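PDB 4WQQ: lectin CEL-I, N-acetyl-D-galactosamine-specific C-type from Cucumaria echinata, which binds sugars through a calcium-dependent C-type lectin domain, natively N-acetylgalactosamine and galactose, and in this engineered form mannose. Local coordinates for residues Q3-W8 with D13-F18; K97-E102 with Q114-E119. The protein carries 3 engineered substitutions. All coordinates share one frame; numbering follows the deposited sequence.

In the fold
The two contacts lie on opposite sides of the chain's centre, their own centres 25 Å apart and their nearest atoms about 9 Å apart, so they do not touch. Both reach the same mixed sheet of the C-type lectin fold. Contact 1 comes first along the chain and ties the N-terminal loop 3-8 to strand 14-23, beside the second subunit and away from the sugar site. Contact 2 brings loop 97-102 up to segment 114-119, on strand 112-116, and forms part of the mannose pocket: the engineered Glu102 binds calcium and Arg116 reaches the sugar. A further bound calcium ion is about 9 Å from the side chain of Glu102.

Contact 1: residues Q3-W8 with D13-F18; sequences QCPTDW and DHCYRF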
loop_
_atom_site.group_PDB
_atom_site.type_symbol
_atom_site.label_atom_id
_atom_site.label_comp_id
_atom_site.label_asym_id
_atom_site.label_seq_id
_atom_site.Cartn_x
_atom_site.Cartn_y
_atom_site.Cartn_z
ATOM N N GLN A 3 6.185 0.675 -4.110
ATOM C CA GLN A 3 5.364 1.196 -3.042
ATOM C C GLN A 3 4.796 0.038 -2.205
ATOM O O GLN A 3 3.724 0.195 -1.617
ATOM C CB GLN A 3 4.250 2.057 -3.598
ATOM C CG GLN A 3 4.760 3.224 -4.440
ATOM C CD GLN A 3 5.067 2.800 -5.856
ATOM O OE1 GLN A 3 4.327 2.010 -6.433
ATOM N NE2 GLN A 3 6.129 3.374 -6.458
ATOM N N CYS A 4 5.505 -1.097 -2.157
ATOM C CA CYS A 4 5.058 -2.222 -1.280
ATOM C C CYS A 4 5.411 -1.930 0.198
ATOM O O CYS A 4 6.430 -1.320 0.521
ATOM C CB CYS A 4 5.597 -3.599 -1.672
ATOM S SG CYS A 4 4.758 -4.133 -3.203
ATOM N N PRO A 5 4.580 -2.401 1.112
ATOM C CA PRO A 5 5.005 -2.385 2.527
ATOM C C PRO A 5 6.309 -3.145 2.758
ATOM O O PRO A 5 6.623 -4.108 2.047
ATOM C CB PRO A 5 3.817 -3.030 3.263
ATOM C CG PRO A 5 2.647 -2.748 2.366
ATOM C CD PRO A 5 3.175 -2.696 0.923
ATOM N N THR A 6 7.010 -2.779 3.842
ATOM C CA THR A 6 8.177 -3.489 4.208
ATOM C C THR A 6 7.897 -4.994 4.420
ATOM O O THR A 6 6.899 -5.355 5.006
ATOM C CB THR A 6 8.746 -2.844 5.493
ATOM O OG1 THR A 6 9.086 -1.475 5.161
ATOM C CG2 THR A 6 9.955 -3.657 5.988
ATOM N N ASP A 7 8.829 -5.817 3.953
ATOM C CA ASP A 7 8.767 -7.302 3.938
ATOM C C ASP A 7 7.802 -7.896 2.913
ATOM O O ASP A 7 7.623 -9.094 2.922
ATOM C CB ASP A 7 8.480 -7.908 5.310
ATOM C CG ASP A 7 9.506 -7.455 6.375
ATOM O OD1 ASP A 7 10.704 -7.466 6.083
ATOM O OD2 ASP A 7 9.062 -7.073 7.479
ATOM N N TRP A 8 7.190 -7.060 2.067
ATOM C CA TRP A 8 6.405 -7.509 0.937
ATOM C C TRP A 8 7.176 -7.136 -0.330
ATOM O O TRP A 8 7.862 -6.083 -0.416
ATOM C CB TRP A 8 5.024 -6.880 0.926
ATOM C CG TRP A 8 4.149 -7.230 2.138
ATOM C CD1 TRP A 8 4.345 -6.830 3.425
ATOM C CD2 TRP A 8 2.959 -8.038 2.143
ATOM N NE1 TRP A 8 3.330 -7.318 4.231
ATOM C CE2 TRP A 8 2.473 -8.067 3.464
ATOM C CE3 TRP A 8 2.283 -8.757 1.170
ATOM C CZ2 TRP A 8 1.375 -8.816 3.832
ATOM C CZ3 TRP A 8 1.126 -9.438 1.531
ATOM C CH2 TRP A 8 0.684 -9.461 2.853
ATOM N N ASP A 13 0.942 -4.908 -10.326
ATOM C CA ASP A 13 0.270 -3.989 -9.437
ATOM C C ASP A 13 -0.066 -4.638 -8.108
ATOM O O ASP A 13 -1.094 -4.293 -7.516
ATOM C CB ASP A 13 -0.983 -3.343 -10.042
ATOM C CG ASP A 13 -0.639 -2.318 -11.174
ATOM O OD1 ASP A 13 0.549 -1.944 -11.347
ATOM O OD2 ASP A 13 -1.584 -1.869 -11.858
ATOM N N HIS A 14 0.793 -5.539 -7.649
ATOM C CA HIS A 14 0.507 -6.313 -6.417
ATOM C C HIS A 14 1.752 -6.396 -5.577
ATOM O O HIS A 14 2.854 -6.063 -6.059
ATOM C CB HIS A 14 -0.034 -7.764 -6.698
ATOM C CG HIS A 14 -1.345 -7.802 -7.375
ATOM N ND1 HIS A 14 -2.540 -7.568 -6.740
ATOM C CD2 HIS A 14 -1.655 -8.134 -8.650
ATOM C CE1 HIS A 14 -3.536 -7.691 -7.611
ATOM N NE2 HIS A 14 -3.011 -7.987 -8.792
ATOM N N CYS A 15 1.573 -6.760 -4.301
ATOM C CA CYS A 15 2.629 -7.107 -3.415
ATOM C C CYS A 15 2.398 -8.506 -2.906
ATOM O O CYS A 15 1.249 -8.940 -2.829
ATOM C CB CYS A 15 2.766 -6.145 -2.218
ATOM S SG CYS A 15 2.827 -4.400 -2.659
ATOM N N TYR A 16 3.464 -9.197 -2.633
ATOM C CA TYR A 16 3.455 -10.601 -2.239
ATOM C C TYR A 16 4.333 -10.817 -0.997
ATOM O O TYR A 16 5.372 -10.144 -0.786
ATOM C CB TYR A 16 3.936 -11.539 -3.408
ATOM C CG TYR A 16 3.116 -11.409 -4.657
ATOM C CD1 TYR A 16 3.363 -10.390 -5.546
ATOM C CD2 TYR A 16 2.147 -12.304 -4.971
ATOM C CE1 TYR A 16 2.598 -10.243 -6.685
ATOM C CE2 TYR A 16 1.386 -12.197 -6.135
ATOM C CZ TYR A 16 1.610 -11.154 -6.984
ATOM O OH TYR A 16 0.895 -10.959 -8.167
ATOM N N ARG A 17 3.951 -11.765 -0.131
ATOM C CA ARG A 17 4.733 -12.137 1.003
ATOM C C ARG A 17 4.610 -13.622 1.293
ATOM O O ARG A 17 3.515 -14.141 1.486
ATOM C CB ARG A 17 4.357 -11.349 2.243
ATOM C CG ARG A 17 5.280 -11.570 3.436
ATOM C CD ARG A 17 5.092 -10.457 4.448
ATOM N NE ARG A 17 5.827 -10.738 5.663
ATOM C CZ ARG A 17 5.755 -10.024 6.775
ATOM N NH1 ARG A 17 4.961 -8.964 6.841
ATOM N NH2 ARG A 17 6.471 -10.420 7.838
ATOM N N PHE A 18 5.760 -14.286 1.311
ATOM C CA PHE A 18 5.834 -15.658 1.660
ATOM C C PHE A 18 6.118 -15.888 3.132
ATOM O O PHE A 18 6.992 -15.232 3.716
ATOM C CB PHE A 18 6.954 -16.307 0.828
ATOM C CG PHE A 18 7.239 -17.726 1.227
ATOM C CD1 PHE A 18 6.255 -18.689 1.077
ATOM C CD2 PHE A 18 8.464 -18.086 1.829
ATOM C CE1 PHE A 18 6.444 -19.990 1.471
ATOM C CE2 PHE A 18 8.669 -19.405 2.210
ATOM C CZ PHE A 18 7.679 -20.352 2.078
#
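The disulfide-linked N-terminal loop is fastened here to strand 14-23 through Cys4 and Cys15. Their SG atoms are joined at 2.0 Å with a chi3 of -92°, close to the relaxed right-angled disulfide, and Pro5 CD rests 4.0 Å from Cys15 SG. A type II turn from Pro5 to Trp8, closed by the hydrogen bond from Trp8 N to Pro5 O, then brings the indole down onto the strand. Arg17 CB sits over the six-membered ring, 3.6 Å from its centroid and 17° off the normal, in a CH-pi contact. With CG anti to the backbone N (chi1 -172°) and the chain extended to NE, Arg17 runs on across the indole, CD passing 3.6 Å from Trp8 NE1. Its guanidinium stands nearly perpendicular to the indole and takes Asp7 CB over one face, 3.7 Å from CZ. Cys136 and Leu138 of strand 132-140 also touch Trp8, while Thr6 OG1 is hydrogen-bonded to Glu141 O of the second subunit. Asp7 OD2 lies 4.2 Å from Arg17 NH2, well out of the guanidinium plane, so any attraction is probably one of charge. No hydrogen bond crosses between the segments; the union rests on the covalent link and on packing against the indole.

Contact 2: residues K97-E102 with Q114-E119; sequences KWAGGE and QFRHTE. Engineered in segment 97-102: Glu102 (natural residue Gln). With CA (calcium ion), chain F; MAN (alpha-D-mannopyranose), chain H.
Glu102, an engineered replacement of the natural Gln, meets Arg116 beside the bound mannose and opens the Glu102-Pro103-Asn104 signature of mannose-type C-type lectin domains, installed here by engineering. Its OE1 binds calcium at 2.5 Å, in a shell shared with Asn104, Glu110, Asn124 and Asp125 and completed by mannose O3 and O4. OE2 accepts a weak hydrogen bond from Arg116 NH1, 3.4 Å long and 141° at the hydrogen, within a salt bridge; its approach to mannose O3 is unusually short and of doubtful nature. OE2 lies near the guanidinium plane, at its edge, although the carboxylate is turned 70° from that plane. A bend at chi3 (117°) swings the Arg116 head round to the sugar, where NH2 gives mannose O1 a second weak hydrogen bond of 3.2 Å. Asn124 ND2 and Glu110 OE2 are also hydrogen-bonded to mannose, and Gln114 OE1, in the second shell, accepts hydrogen bonds from the ND2 atoms of Asn124 and Asn126. Away from the sugar, Lys97 CE comes 3.4 Å from Glu119 O. Calcium and Arg116 together probably stabilise the negative charge of Glu102, so that one side chain joins the metal, and through it the sugar, to the arginine.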
loop_
_atom_site.group_PDB
_atom_site.type_symbol
_atom_site.label_atom_id
_atom_site.label_comp_id
_atom_site.label_asym_id
_atom_site.label_seq_id
_atom_site.Cartn_x
_atom_site.Cartn_y
_atom_site.Cartn_z
ATOM N N LYS A 97 -3.382 -24.218 -13.607
ATOM C CA LYS A 97 -2.256 -25.047 -13.884
ATOM C C LYS A 97 -2.318 -26.308 -13.048
ATOM O O LYS A 97 -1.351 -26.636 -12.363
ATOM C CB LYS A 97 -0.957 -24.265 -13.615
ATOM C CG LYS A 97 0.303 -24.799 -14.292
ATOM C CD LYS A 97 1.622 -24.252 -13.729
ATOM C CE LYS A 97 2.775 -25.169 -14.051
ATOM N NZ LYS A 97 2.956 -25.309 -15.511
ATOM N N TRP A 98 -3.397 -27.067 -13.183
ATOM C CA TRP A 98 -3.538 -28.365 -12.457
ATOM C C TRP A 98 -2.506 -29.363 -12.836
ATOM O O TRP A 98 -2.224 -29.545 -14.022
ATOM C CB TRP A 98 -4.927 -28.908 -12.723
ATOM C CG TRP A 98 -6.010 -28.096 -12.106
ATOM C CD1 TRP A 98 -6.957 -27.370 -12.745
ATOM C CD2 TRP A 98 -6.286 -27.969 -10.699
ATOM N NE1 TRP A 98 -7.787 -26.770 -11.835
ATOM C CE2 TRP A 98 -7.376 -27.109 -10.573
ATOM C CE3 TRP A 98 -5.657 -28.474 -9.531
ATOM C CZ2 TRP A 98 -7.928 -26.789 -9.334
ATOM C CZ3 TRP A 98 -6.166 -28.165 -8.342
ATOM C CH2 TRP A 98 -7.308 -27.312 -8.231
ATOM N N ALA A 99 -1.862 -29.978 -11.855
ATOM C CA ALA A 99 -1.003 -31.106 -12.140
ATOM C C ALA A 99 -1.817 -32.245 -12.763
ATOM O O ALA A 99 -3.064 -32.319 -12.638
ATOM C CB ALA A 99 -0.305 -31.575 -10.890
ATOM N N GLY A 100 -1.097 -33.182 -13.356
ATOM C CA GLY A 100 -1.705 -34.358 -13.962
ATOM C C GLY A 100 -2.595 -35.067 -12.998
ATOM O O GLY A 100 -2.189 -35.335 -11.881
ATOM N N GLY A 101 -3.818 -35.330 -13.423
ATOM C CA GLY A 101 -4.863 -35.964 -12.599
ATOM C C GLY A 101 -5.516 -35.177 -11.480
ATOM O O GLY A 101 -6.408 -35.706 -10.785
ATOM N N GLU A 102 -5.129 -33.894 -11.347
ATOM C CA GLU A 102 -5.778 -33.023 -10.368
ATOM C C GLU A 102 -6.774 -32.092 -11.100
ATOM O O GLU A 102 -6.556 -31.803 -12.309
ATOM C CB GLU A 102 -4.688 -32.214 -9.682
ATOM C CG GLU A 102 -3.591 -33.091 -9.106
ATOM C CD GLU A 102 -4.015 -34.051 -7.979
ATOM O OE1 GLU A 102 -5.101 -33.877 -7.417
ATOM O OE2 GLU A 102 -3.223 -34.999 -7.616
ATOM N N GLN A 114 -3.186 -25.811 -3.776
ATOM C CA GLN A 114 -1.819 -25.578 -3.390
ATOM C C GLN A 114 -0.894 -25.827 -4.610
ATOM O O GLN A 114 -1.219 -26.646 -5.472
ATOM C CB GLN A 114 -1.404 -26.508 -2.203
ATOM C CG GLN A 114 -1.538 -27.994 -2.517
ATOM C CD GLN A 114 -1.259 -28.968 -1.385
ATOM O OE1 GLN A 114 -1.137 -30.131 -1.687
ATOM N NE2 GLN A 114 -1.233 -28.550 -0.116
ATOM N N PHE A 115 0.229 -25.138 -4.665
ATOM C CA PHE A 115 1.334 -25.547 -5.575
ATOM C C PHE A 115 2.060 -26.780 -5.033
ATOM O O PHE A 115 2.385 -26.887 -3.837
ATOM C CB PHE A 115 2.412 -24.447 -5.656
ATOM C CG PHE A 115 2.038 -23.184 -6.403
ATOM C CD1 PHE A 115 0.767 -22.887 -6.838
ATOM C CD2 PHE A 115 3.033 -22.264 -6.654
ATOM C CE1 PHE A 115 0.494 -21.708 -7.482
ATOM C CE2 PHE A 115 2.783 -21.112 -7.360
ATOM C CZ PHE A 115 1.524 -20.816 -7.767
ATOM N N ARG A 116 2.405 -27.686 -5.923
ATOM C CA ARG A 116 3.524 -28.609 -5.721
ATOM C C ARG A 116 4.876 -27.898 -5.879
ATOM O O ARG A 116 4.954 -26.851 -6.496
ATOM C CB ARG A 116 3.436 -29.742 -6.791
ATOM C CG ARG A 116 2.104 -30.396 -6.687
ATOM C CD ARG A 116 2.060 -31.811 -7.122
ATOM N NE ARG A 116 1.697 -32.591 -5.945
ATOM C CZ ARG A 116 0.703 -33.495 -5.879
ATOM N NH1 ARG A 116 -0.105 -33.813 -6.952
ATOM N NH2 ARG A 116 0.518 -34.091 -4.716
ATOM N N HIS A 117 5.915 -28.482 -5.302
ATOM C CA HIS A 117 7.246 -27.897 -5.412
ATOM C C HIS A 117 7.898 -28.297 -6.750
ATOM O O HIS A 117 8.984 -27.801 -7.055
ATOM C CB HIS A 117 8.190 -28.263 -4.254
ATOM C CG HIS A 117 8.656 -29.684 -4.211
ATOM N ND1 HIS A 117 7.873 -30.730 -3.752
ATOM C CD2 HIS A 117 9.855 -30.244 -4.561
ATOM C CE1 HIS A 117 8.596 -31.845 -3.762
ATOM N NE2 HIS A 117 9.788 -31.572 -4.259
ATOM N N THR A 118 7.208 -29.121 -7.514
ATOM C CA THR A 118 7.748 -29.648 -8.803
ATOM C C THR A 118 6.963 -29.070 -9.973
ATOM O O THR A 118 5.888 -28.441 -9.801
ATOM C CB THR A 118 7.646 -31.156 -8.806
ATOM O OG1 THR A 118 6.297 -31.544 -8.546
ATOM C CG2 THR A 118 8.543 -31.730 -7.843
ATOM N N GLU A 119 7.524 -29.219 -11.175
ATOM C CA GLU A 119 6.820 -28.881 -12.408
ATOM C C GLU A 119 6.300 -27.429 -12.441
ATOM O O GLU A 119 5.165 -27.166 -12.797
ATOM C CB GLU A 119 5.662 -29.865 -12.673
ATOM C CG GLU A 119 6.100 -31.314 -12.854
ATOM C CD GLU A 119 4.958 -32.258 -13.223
ATOM O OE1 GLU A 119 5.279 -33.357 -13.735
ATOM O OE2 GLU A 119 3.741 -31.911 -13.034
HETATM CA CA CA F . -5.466 -33.944 -4.914
HETATM C C1 MAN H . -1.317 -37.806 -3.616
HETATM C C2 MAN H . -2.252 -37.412 -4.721
HETATM C C3 MAN H . -2.847 -36.025 -4.525
HETATM C C4 MAN H . -3.331 -35.899 -3.090
HETATM C C5 MAN H . -2.097 -36.067 -2.173
HETATM C C6 MAN H . -2.318 -35.884 -0.691
HETATM O O1 MAN H . -0.166 -37.056 -3.893
HETATM O O2 MAN H . -3.287 -38.354 -4.621
HETATM O O3 MAN H . -3.950 -35.915 -5.419
HETATM O O4 MAN H . -3.930 -34.621 -2.983
HETATM O O5 MAN H . -1.765 -37.502 -2.287
HETATM O O6 MAN H . -3.420 -36.752 -0.521
#